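Local coordinates for uncharacterized protein (Exiguobacterium sibiricum, PDB 3B77), which is of unknown function but carries a bacterial pleckstrin-homology domain and a helical region probably involved in oligomerisation, at residues A[66-78]-A[116-128]. Residues are numbered along the deposited sequence; the frame is centred on the assembly and turned at random.
Sequences YPYAHYPIRHVMF and KALLAIAEKQYEG
Gln125 OE1 accepts the backbone N-H of Ile73 at 2.7 Å from N, nearly straight (170° at the hydrogen) and in the plane of the amide carbonyl. The same amide turns NE2 to Tyr68 O (2.9 Å), a weak, bent bond, so one side chain bridges the turn 68–72 and the start of strand 73–78. Its chain is extended beyond CG, which carries the amide from the helix across to the strand and lays OE1 against Pro72 CA. Were the side chain cut back to alanine, the Ile73 N-H and Tyr68 O would be likely to lose these partners and a gap to open between helix and turn. One turn back along the helix, Ala122 has a methyl small enough to let the backbone come close. With CG1 anti to its carbonyl carbon (chi1 -63°), Ile73 sends CD1 inward to Leu118 CD2 at 3.6 Å and to Ile121 CG2, crossing Leu118 at about a right angle. Val76, further along the strand, packs on an earlier turn of the helix, its CB 3.7 Å from Leu119 CD1 and both its methyls near Leu118 CB. The case illustrates how helix 108–146, which holds the place of the C-terminal helix of a PH fold, packs against a strand of the barrel: the axes of strand 73–78 and helix 116–128 come within 7.0 Å. Phe92 of strand 87–94 and Tyr187 of helix 184–191 also meet Leu118, while Tyr68 OH is hydrogen-bonded to Thr44 O and Tyr187 OH, tying the turn to strand 39–44 and helix 184–191.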
loop_
_atom_site.group_PDB
_atom_site.type_symbol
_atom_site.label_atom_id
_atom_site.label_comp_id
_atom_site.label_asym_id
_atom_site.label_seq_id
_atom_site.Cartn_x
_atom_site.Cartn_y
_atom_site.Cartn_z
ATOM N N TYR A 66 -49.137 -1.565 -18.040
ATOM C CA TYR A 66 -48.066 -2.026 -17.181
ATOM C C TYR A 66 -47.636 -3.391 -17.668
ATOM O O TYR A 66 -48.200 -4.392 -17.256
ATOM C CB TYR A 66 -48.522 -2.090 -15.721
ATOM C CG TYR A 66 -49.018 -0.771 -15.158
ATOM C CD1 TYR A 66 -48.147 0.293 -14.965
ATOM C CD2 TYR A 66 -50.348 -0.598 -14.810
ATOM C CE1 TYR A 66 -48.589 1.522 -14.449
ATOM C CE2 TYR A 66 -50.805 0.613 -14.290
ATOM C CZ TYR A 66 -49.921 1.683 -14.109
ATOM O OH TYR A 66 -50.362 2.901 -13.591
ATOM N N PRO A 67 -46.654 -3.435 -18.578
ATOM C CA PRO A 67 -46.105 -4.722 -19.000
ATOM C C PRO A 67 -45.455 -5.410 -17.818
ATOM O O PRO A 67 -44.721 -4.768 -17.069
ATOM C CB PRO A 67 -45.049 -4.331 -20.050
ATOM C CG PRO A 67 -45.465 -2.971 -20.516
ATOM C CD PRO A 67 -45.990 -2.315 -19.275
ATOM N N TYR A 68 -45.746 -6.688 -17.635
ATOM C CA TYR A 68 -45.259 -7.419 -16.455
ATOM C C TYR A 68 -43.743 -7.328 -16.340
ATOM O O TYR A 68 -43.206 -7.156 -15.220
ATOM C CB TYR A 68 -45.685 -8.899 -16.504
ATOM C CG TYR A 68 -47.174 -9.094 -16.702
ATOM C CD1 TYR A 68 -48.096 -8.414 -15.909
ATOM C CD2 TYR A 68 -47.651 -9.955 -17.668
ATOM C CE1 TYR A 68 -49.469 -8.589 -16.091
ATOM C CE2 TYR A 68 -48.995 -10.148 -17.849
ATOM C CZ TYR A 68 -49.913 -9.465 -17.070
ATOM O OH TYR A 68 -51.262 -9.652 -17.284
ATOM N N ALA A 69 -43.084 -7.429 -17.509
ATOM C CA ALA A 69 -41.613 -7.366 -17.630
ATOM C C ALA A 69 -40.988 -6.137 -16.998
ATOM O O ALA A 69 -39.879 -6.220 -16.542
ATOM C CB ALA A 69 -41.184 -7.472 -19.083
ATOM N N HIS A 70 -41.678 -5.008 -16.987
ATOM C CA HIS A 70 -41.151 -3.776 -16.399
ATOM C C HIS A 70 -41.862 -3.400 -15.117
ATOM O O HIS A 70 -41.391 -2.530 -14.385
ATOM C CB HIS A 70 -41.271 -2.615 -17.392
ATOM C CG HIS A 70 -40.612 -2.892 -18.702
ATOM N ND1 HIS A 70 -39.264 -3.175 -18.808
ATOM C CD2 HIS A 70 -41.114 -2.964 -19.959
ATOM C CE1 HIS A 70 -38.965 -3.417 -20.074
ATOM N NE2 HIS A 70 -40.067 -3.296 -20.795
ATOM N N TYR A 71 -43.023 -4.007 -14.863
ATOM C CA TYR A 71 -43.790 -3.740 -13.643
ATOM C C TYR A 71 -44.136 -5.063 -12.989
ATOM O O TYR A 71 -45.124 -5.685 -13.332
ATOM C CB TYR A 71 -45.061 -2.966 -13.967
ATOM C CG TYR A 71 -44.810 -1.642 -14.608
ATOM C CD1 TYR A 71 -44.559 -0.534 -13.845
ATOM C CD2 TYR A 71 -44.813 -1.506 -15.969
ATOM C CE1 TYR A 71 -44.315 0.679 -14.413
ATOM C CE2 TYR A 71 -44.573 -0.301 -16.553
ATOM C CZ TYR A 71 -44.311 0.792 -15.773
ATOM O OH TYR A 71 -44.057 2.033 -16.349
ATOM N N PRO A 72 -43.301 -5.517 -12.063
ATOM C CA PRO A 72 -43.583 -6.759 -11.336
ATOM C C PRO A 72 -44.810 -6.771 -10.408
ATOM O O PRO A 72 -45.136 -5.761 -9.752
ATOM C CB PRO A 72 -42.319 -6.960 -10.496
ATOM C CG PRO A 72 -41.279 -6.098 -11.151
ATOM C CD PRO A 72 -42.014 -4.934 -11.659
ATOM N N ILE A 73 -45.438 -7.947 -10.351
ATOM C CA ILE A 73 -46.606 -8.205 -9.510
ATOM C C ILE A 73 -46.142 -8.730 -8.186
ATOM O O ILE A 73 -45.266 -9.581 -8.137
ATOM C CB ILE A 73 -47.583 -9.206 -10.182
ATOM C CG1 ILE A 73 -48.124 -8.587 -11.481
ATOM C CG2 ILE A 73 -48.719 -9.555 -9.266
ATOM C CD1 ILE A 73 -48.968 -9.486 -12.275
ATOM N N ARG A 74 -46.686 -8.157 -7.115
ATOM C CA ARG A 74 -46.288 -8.486 -5.764
ATOM C C ARG A 74 -47.477 -8.306 -4.833
ATOM O O ARG A 74 -48.417 -7.577 -5.140
ATOM C CB ARG A 74 -45.189 -7.542 -5.288
ATOM C CG ARG A 74 -43.914 -7.585 -6.054
ATOM C CD ARG A 74 -42.923 -6.566 -5.478
ATOM N NE ARG A 74 -41.660 -6.539 -6.238
ATOM C CZ ARG A 74 -41.338 -5.685 -7.222
ATOM N NH1 ARG A 74 -42.170 -4.711 -7.625
ATOM N NH2 ARG A 74 -40.158 -5.821 -7.828
ATOM N N HIS A 75 -47.402 -8.973 -3.686
ATOM C CA HIS A 75 -48.387 -8.851 -2.633
ATOM C C HIS A 75 -49.799 -9.125 -3.091
ATOM O O HIS A 75 -50.713 -8.346 -2.805
ATOM C CB HIS A 75 -48.273 -7.478 -1.976
ATOM C CG HIS A 75 -46.890 -7.162 -1.523
ATOM N ND1 HIS A 75 -46.286 -7.830 -0.483
ATOM C CD2 HIS A 75 -45.982 -6.267 -1.975
ATOM C CE1 HIS A 75 -45.064 -7.358 -0.307
ATOM N NE2 HIS A 75 -44.852 -6.409 -1.204
ATOM N N VAL A 76 -49.963 -10.256 -3.777
ATOM C CA VAL A 76 -51.261 -10.678 -4.260
ATOM C C VAL A 76 -52.121 -11.156 -3.086
ATOM O O VAL A 76 -51.748 -12.094 -2.379
ATOM C CB VAL A 76 -51.128 -11.774 -5.320
ATOM C CG1 VAL A 76 -52.509 -12.242 -5.799
ATOM C CG2 VAL A 76 -50.294 -11.254 -6.491
HETATM N N MSE A 77 -53.261 -10.482 -2.889
HETATM C CA MSE A 77 -54.216 -10.784 -1.825
HETATM C C MSE A 77 -55.640 -11.055 -2.338
HETATM O O MSE A 77 -56.015 -10.671 -3.447
HETATM C CB MSE A 77 -54.316 -9.602 -0.867
HETATM C CG MSE A 77 -53.024 -9.164 -0.245
HETATM SE SE MSE A 77 -52.362 -10.451 1.091
HETATM C CE MSE A 77 -50.474 -9.463 1.492
ATOM N N PHE A 78 -56.441 -11.683 -1.488
ATOM C CA PHE A 78 -57.839 -11.947 -1.802
ATOM C C PHE A 78 -58.687 -11.848 -0.559
ATOM O O PHE A 78 -58.220 -12.121 0.541
ATOM C CB PHE A 78 -58.019 -13.325 -2.444
ATOM C CG PHE A 78 -59.373 -13.535 -3.008
ATOM C CD1 PHE A 78 -59.868 -12.672 -3.956
ATOM C CD2 PHE A 78 -60.168 -14.581 -2.584
ATOM C CE1 PHE A 78 -61.126 -12.844 -4.459
ATOM C CE2 PHE A 78 -61.425 -14.761 -3.104
ATOM C CZ PHE A 78 -61.901 -13.903 -4.035
ATOM N N LYS A 116 -55.181 -16.976 -8.246
ATOM C CA LYS A 116 -54.161 -18.006 -8.431
ATOM C C LYS A 116 -53.147 -17.620 -9.483
ATOM O O LYS A 116 -51.964 -17.768 -9.253
ATOM C CB LYS A 116 -54.783 -19.358 -8.791
ATOM C CG LYS A 116 -55.638 -20.029 -7.691
ATOM C CD LYS A 116 -56.079 -21.430 -8.183
ATOM C CE LYS A 116 -57.189 -22.077 -7.384
ATOM N NZ LYS A 116 -57.485 -23.490 -7.892
ATOM N N ALA A 117 -53.618 -17.129 -10.625
ATOM C CA ALA A 117 -52.744 -16.726 -11.757
ATOM C C ALA A 117 -51.726 -15.664 -11.355
ATOM O O ALA A 117 -50.525 -15.833 -11.572
ATOM C CB ALA A 117 -53.589 -16.211 -12.954
ATOM N N LEU A 118 -52.219 -14.580 -10.759
ATOM C CA LEU A 118 -51.370 -13.473 -10.310
ATOM C C LEU A 118 -50.327 -13.918 -9.275
ATOM O O LEU A 118 -49.151 -13.516 -9.327
ATOM C CB LEU A 118 -52.241 -12.349 -9.749
ATOM C CG LEU A 118 -53.091 -11.616 -10.790
ATOM C CD1 LEU A 118 -53.902 -10.482 -10.136
ATOM C CD2 LEU A 118 -52.176 -11.091 -11.924
ATOM N N LEU A 119 -50.756 -14.778 -8.359
ATOM C CA LEU A 119 -49.897 -15.362 -7.319
ATOM C C LEU A 119 -48.726 -16.144 -7.975
ATOM O O LEU A 119 -47.574 -16.045 -7.571
ATOM C CB LEU A 119 -50.782 -16.282 -6.471
ATOM C CG LEU A 119 -50.719 -16.509 -4.967
ATOM C CD1 LEU A 119 -50.683 -15.226 -4.142
ATOM C CD2 LEU A 119 -51.979 -17.335 -4.599
ATOM N N ALA A 120 -49.042 -16.895 -9.017
ATOM C CA ALA A 120 -48.070 -17.672 -9.754
ATOM C C ALA A 120 -47.116 -16.761 -10.525
ATOM O O ALA A 120 -45.909 -17.008 -10.568
ATOM C CB ALA A 120 -48.797 -18.610 -10.698
ATOM N N ILE A 121 -47.651 -15.699 -11.119
ATOM C CA ILE A 121 -46.813 -14.716 -11.843
ATOM C C ILE A 121 -45.845 -14.040 -10.869
ATOM O O ILE A 121 -44.655 -13.991 -11.127
ATOM C CB ILE A 121 -47.680 -13.636 -12.574
ATOM C CG1 ILE A 121 -48.538 -14.280 -13.670
ATOM C CG2 ILE A 121 -46.796 -12.534 -13.196
ATOM C CD1 ILE A 121 -49.546 -13.316 -14.279
ATOM N N ALA A 122 -46.363 -13.519 -9.753
ATOM C CA ALA A 122 -45.513 -12.872 -8.746
ATOM C C ALA A 122 -44.353 -13.784 -8.355
ATOM O O ALA A 122 -43.215 -13.336 -8.209
ATOM C CB ALA A 122 -46.327 -12.503 -7.503
ATOM N N GLU A 123 -44.639 -15.063 -8.166
ATOM C CA GLU A 123 -43.599 -15.973 -7.736
ATOM C C GLU A 123 -42.519 -16.172 -8.805
ATOM O O GLU A 123 -41.330 -16.145 -8.513
ATOM C CB GLU A 123 -44.171 -17.324 -7.271
ATOM C CG GLU A 123 -43.054 -18.324 -6.937
ATOM C CD GLU A 123 -43.467 -19.478 -6.036
ATOM O OE1 GLU A 123 -44.592 -19.449 -5.466
ATOM O OE2 GLU A 123 -42.635 -20.417 -5.889
ATOM N N LYS A 124 -42.932 -16.378 -10.039
ATOM C CA LYS A 124 -41.991 -16.600 -11.140
ATOM C C LYS A 124 -41.070 -15.407 -11.279
ATOM O O LYS A 124 -39.868 -15.579 -11.514
ATOM C CB LYS A 124 -42.759 -16.785 -12.439
ATOM C CG LYS A 124 -41.917 -17.099 -13.656
ATOM C CD LYS A 124 -41.382 -18.501 -13.619
ATOM C CE LYS A 124 -40.769 -18.880 -14.957
ATOM N NZ LYS A 124 -40.086 -20.192 -14.897
ATOM N N GLN A 125 -41.629 -14.202 -11.120
ATOM C CA GLN A 125 -40.865 -12.962 -11.229
ATOM C C GLN A 125 -39.879 -12.910 -10.109
ATOM O O GLN A 125 -38.715 -12.631 -10.344
ATOM C CB GLN A 125 -41.776 -11.710 -11.242
ATOM C CG GLN A 125 -42.644 -11.624 -12.497
ATOM C CD GLN A 125 -43.444 -10.340 -12.652
ATOM O OE1 GLN A 125 -44.228 -9.914 -11.761
ATOM N NE2 GLN A 125 -43.272 -9.717 -13.814
ATOM N N TYR A 126 -40.334 -13.201 -8.895
ATOM C CA TYR A 126 -39.475 -13.170 -7.701
ATOM C C TYR A 126 -38.267 -14.103 -7.864
ATOM O O TYR A 126 -37.102 -13.759 -7.632
ATOM C CB TYR A 126 -40.277 -13.615 -6.490
ATOM C CG TYR A 126 -39.488 -13.624 -5.183
ATOM C CD1 TYR A 126 -39.421 -12.486 -4.383
ATOM C CD2 TYR A 126 -38.840 -14.782 -4.730
ATOM C CE1 TYR A 126 -38.719 -12.490 -3.183
ATOM C CE2 TYR A 126 -38.125 -14.795 -3.534
ATOM C CZ TYR A 126 -38.075 -13.650 -2.765
ATOM O OH TYR A 126 -37.381 -13.642 -1.562
ATOM N N GLU A 127 -38.567 -15.310 -8.282
ATOM C CA GLU A 127 -37.536 -16.297 -8.438
ATOM C C GLU A 127 -36.549 -15.827 -9.499
ATOM O O GLU A 127 -35.352 -15.920 -9.297
ATOM C CB GLU A 127 -38.153 -17.655 -8.762
ATOM C CG GLU A 127 -37.550 -18.771 -7.905
ATOM C CD GLU A 127 -38.607 -19.726 -7.350
ATOM O OE1 GLU A 127 -38.878 -20.766 -8.024
ATOM O OE2 GLU A 127 -39.168 -19.407 -6.247
ATOM N N GLY A 128 -37.044 -15.254 -10.585
ATOM C CA GLY A 128 -36.201 -14.718 -11.623
ATOM C C GLY A 128 -35.232 -13.674 -11.116
ATOM O O GLY A 128 -34.073 -13.638 -11.554
HETATM O O HOH W 1 -42.858 -10.913 -7.632
#